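Local coordinates for putative periplasmic protein (PDB 3OE3), which probably inhibits C-type lysozymes in the periplasm of Salmonella, as a small beta-barrel protein of the PliC type, at residues V20-T25 / A52-I57. Residues are numbered along the deposited sequence; the frame is centred on the assembly and turned at random.
Sequences VIYVNT and ANYEAI
Residues 20-24, the end of strand 16-24, and strand 52-56 exchange no backbone hydrogen bonds: at their closest, the CA atoms of Tyr22 and Tyr54 are 10.5 Å apart, and the two tyrosine side chains meet between them. Tyr54 projects from its strand toward 20-25, and its phenol end reaches the ring of Tyr22, OH lying 3.8 Å from CD1 of Tyr22. The ring carbons meet as well, CE1 of Tyr22 approaching CE1 of Tyr54 to 3.9 Å. The two side chains cross at about a right angle, and the ring planes are inclined at 47° with centroids 5.8 Å apart, an oblique aromatic pair. In Tyr22, CG is anti to the carbonyl carbon (chi1 -72°), which carries the ring over toward Tyr54, while Val20 CG1 of the same strand lies over one ring face, toward its rim. The contact spans the interior of the eight-stranded antiparallel barrel of the MliC family, joining strands that are not neighbours in the sheet; Ala32 of strand 30-36 touches Tyr54, and Leu65 and Thr67 of strand 64-68 touch Tyr22. The hydroxyl of Tyr22 hydrogen-bonds to that of Tyr10. A water bridges the two segments, hydrogen-bonded to Asn24 OD1 at 2.9 Å and to Tyr54 OH at 2.8 Å.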
ATOM      1  N   VAL C  20      -5.254   1.672  -6.138  1.00 13.43           N
ATOM      2  CA  VAL C  20      -5.429   0.705  -5.066  1.00 14.69           C
ATOM      3  C   VAL C  20      -4.427  -0.422  -5.268  1.00 13.15           C
ATOM      4  O   VAL C  20      -4.268  -0.932  -6.373  1.00 16.09           O
ATOM      5  CB  VAL C  20      -6.860   0.125  -5.032  1.00 13.74           C
ATOM      6  CG1 VAL C  20      -7.026  -0.784  -3.803  1.00 16.84           C
ATOM      7  CG2 VAL C  20      -7.917   1.244  -5.013  1.00 15.86           C
ATOM      8  N   ILE C  21      -3.726  -0.779  -4.198  1.00  9.79           N
ATOM      9  CA  ILE C  21      -2.917  -1.992  -4.186  1.00 12.13           C
ATOM     10  C   ILE C  21      -3.770  -3.086  -3.561  1.00 13.22           C
ATOM     11  O   ILE C  21      -4.246  -2.934  -2.439  1.00 14.60           O
ATOM     12  CB  ILE C  21      -1.626  -1.833  -3.355  1.00 14.34           C
ATOM     13  CG1 ILE C  21      -0.762  -0.686  -3.869  1.00 18.32           C
ATOM     14  CG2 ILE C  21      -0.836  -3.125  -3.375  1.00 15.57           C
ATOM     15  CD1 ILE C  21      -0.247  -0.861  -5.264  1.00 19.86           C
ATOM     16  N   TYR C  22      -4.001  -4.166  -4.302  1.00 12.74           N
ATOM     17  CA  TYR C  22      -4.744  -5.285  -3.757  1.00 14.89           C
ATOM     18  C   TYR C  22      -3.784  -6.417  -3.418  1.00 14.53           C
ATOM     19  O   TYR C  22      -2.892  -6.738  -4.204  1.00 18.73           O
ATOM     20  CB  TYR C  22      -5.774  -5.786  -4.771  1.00 15.12           C
ATOM     21  CG  TYR C  22      -6.954  -4.846  -4.966  1.00 15.93           C
ATOM     22  CD1 TYR C  22      -7.907  -4.697  -3.970  1.00 15.64           C
ATOM     23  CD2 TYR C  22      -7.127  -4.141  -6.150  1.00 17.39           C
ATOM     24  CE1 TYR C  22      -8.997  -3.864  -4.137  1.00 16.36           C
ATOM     25  CE2 TYR C  22      -8.233  -3.295  -6.333  1.00 16.07           C
ATOM     26  CZ  TYR C  22      -9.159  -3.162  -5.309  1.00 20.48           C
ATOM     27  OH  TYR C  22     -10.276  -2.342  -5.447  1.00 16.60           O
ATOM     28  N   VAL C  23      -3.983  -7.006  -2.246  1.00 13.24           N
ATOM     29  CA  VAL C  23      -3.228  -8.172  -1.795  1.00 15.89           C
ATOM     30  C   VAL C  23      -4.202  -9.335  -1.710  1.00 17.68           C
ATOM     31  O   VAL C  23      -5.200  -9.279  -0.993  1.00 18.26           O
ATOM     32  CB  VAL C  23      -2.600  -7.938  -0.417  1.00 16.94           C
ATOM     33  CG1 VAL C  23      -1.811  -9.194   0.045  1.00 16.27           C
ATOM     34  CG2 VAL C  23      -1.697  -6.701  -0.456  1.00 16.93           C
ATOM     35  N   ASN C  24      -3.932 -10.376  -2.481  1.00 16.90           N
ATOM     36  CA  ASN C  24      -4.779 -11.548  -2.475  1.00 17.82           C
ATOM     37  C   ASN C  24      -3.875 -12.744  -2.272  1.00 18.66           C
ATOM     38  O   ASN C  24      -3.212 -13.172  -3.210  1.00 18.64           O
ATOM     39  CB  ASN C  24      -5.521 -11.663  -3.802  1.00 22.85           C
ATOM     40  CG  ASN C  24      -6.607 -10.625  -3.940  1.00 20.44           C
ATOM     41  OD1 ASN C  24      -7.613 -10.683  -3.240  1.00 26.53           O
ATOM     42  ND2 ASN C  24      -6.407  -9.670  -4.833  1.00 25.15           N
ATOM     43  N   THR C  25      -3.843 -13.272  -1.055  1.00 17.63           N
ATOM     44  CA  THR C  25      -2.837 -14.287  -0.730  1.00 16.65           C
ATOM     45  C   THR C  25      -3.221 -15.624  -1.347  1.00 19.52           C
ATOM     46  O   THR C  25      -4.382 -15.854  -1.701  1.00 23.31           O
ATOM     47  CB  THR C  25      -2.620 -14.467   0.796  1.00 20.66           C
ATOM     48  OG1 THR C  25      -3.726 -15.168   1.371  1.00 20.62           O
ATOM     49  CG2 THR C  25      -2.454 -13.104   1.501  1.00 17.53           C
ATOM     50  N   ALA C  52     -16.721  -6.949  -3.079  1.00 24.87           N
ATOM     51  CA  ALA C  52     -15.542  -6.917  -2.233  1.00 21.89           C
ATOM     52  C   ALA C  52     -15.417  -5.550  -1.570  1.00 20.99           C
ATOM     53  O   ALA C  52     -15.095  -4.557  -2.219  1.00 22.11           O
ATOM     54  CB  ALA C  52     -14.301  -7.266  -3.034  1.00 19.24           C
ATOM     55  N   ASN C  53     -15.690  -5.519  -0.273  1.00 15.86           N
ATOM     56  CA  ASN C  53     -15.759  -4.286   0.484  1.00 16.86           C
ATOM     57  C   ASN C  53     -14.734  -4.305   1.591  1.00 14.92           C
ATOM     58  O   ASN C  53     -14.607  -5.295   2.325  1.00 17.84           O
ATOM     59  CB  ASN C  53     -17.158  -4.118   1.064  1.00 16.24           C
ATOM     60  CG  ASN C  53     -18.234  -4.271   0.010  1.00 23.11           C
ATOM     61  OD1 ASN C  53     -18.267  -3.526  -0.962  1.00 24.76           O
ATOM     62  ND2 ASN C  53     -19.093  -5.260   0.178  1.00 29.37           N
ATOM     63  N   TYR C  54     -13.990  -3.213   1.707  1.00 12.30           N
ATOM     64  CA  TYR C  54     -12.838  -3.168   2.608  1.00 14.75           C
ATOM     65  C   TYR C  54     -12.984  -2.068   3.644  1.00 16.32           C
ATOM     66  O   TYR C  54     -13.596  -1.032   3.383  1.00 14.92           O
ATOM     67  CB  TYR C  54     -11.537  -2.948   1.815  1.00 15.63           C
ATOM     68  CG  TYR C  54     -11.238  -3.993   0.756  1.00 12.38           C
ATOM     69  CD1 TYR C  54     -11.881  -3.958  -0.485  1.00 14.25           C
ATOM     70  CD2 TYR C  54     -10.314  -5.020   0.992  1.00 12.71           C
ATOM     71  CE1 TYR C  54     -11.620  -4.911  -1.456  1.00 15.18           C
ATOM     72  CE2 TYR C  54     -10.050  -5.974   0.014  1.00 15.15           C
ATOM     73  CZ  TYR C  54     -10.702  -5.911  -1.202  1.00 19.02           C
ATOM     74  OH  TYR C  54     -10.435  -6.849  -2.176  1.00 18.48           O
ATOM     75  N   GLU C  55     -12.398  -2.287   4.817  1.00 16.44           N
ATOM     76  CA  GLU C  55     -12.364  -1.265   5.857  1.00 16.22           C
ATOM     77  C   GLU C  55     -10.953  -1.098   6.395  1.00 15.28           C
ATOM     78  O   GLU C  55     -10.168  -2.040   6.421  1.00 14.61           O
ATOM     79  CB  GLU C  55     -13.330  -1.606   7.002  1.00 21.65           C
ATOM     80  CG  GLU C  55     -12.933  -2.832   7.794  1.00 22.57           C
ATOM     81  CD  GLU C  55     -13.802  -3.051   9.036  1.00 33.64           C
ATOM     82  OE1 GLU C  55     -14.564  -2.135   9.416  1.00 33.67           O
ATOM     83  OE2 GLU C  55     -13.705  -4.142   9.632  1.00 41.79           O
ATOM     84  N   ALA C  56     -10.628   0.113   6.827  1.00 18.25           N
ATOM     85  CA  ALA C  56      -9.308   0.366   7.393  1.00 16.34           C
ATOM     86  C   ALA C  56      -9.090  -0.493   8.627  1.00 17.30           C
ATOM     87  O   ALA C  56      -9.987  -0.646   9.462  1.00 20.97           O
ATOM     88  CB  ALA C  56      -9.163   1.854   7.739  1.00 18.90           C
ATOM     89  N   ILE C  57      -7.896  -1.066   8.720  1.00 16.76           N
ATOM     90  CA  ILE C  57      -7.515  -1.887   9.863  1.00 17.63           C
ATOM     91  C   ILE C  57      -7.325  -1.029  11.110  1.00 22.15           C
ATOM     92  O   ILE C  57      -7.629  -1.465  12.222  1.00 29.79           O
ATOM     93  CB  ILE C  57      -6.254  -2.692   9.540  1.00 21.15           C
ATOM     94  CG1 ILE C  57      -6.582  -3.656   8.402  1.00 20.26           C
ATOM     95  CG2 ILE C  57      -5.768  -3.453  10.764  1.00 28.68           C
ATOM     96  CD1 ILE C  57      -5.409  -4.321   7.813  1.00 25.13           C
TER
HETATM   97  O   HOH W   1      -7.898  -7.955  -2.161  1.00 20.16           O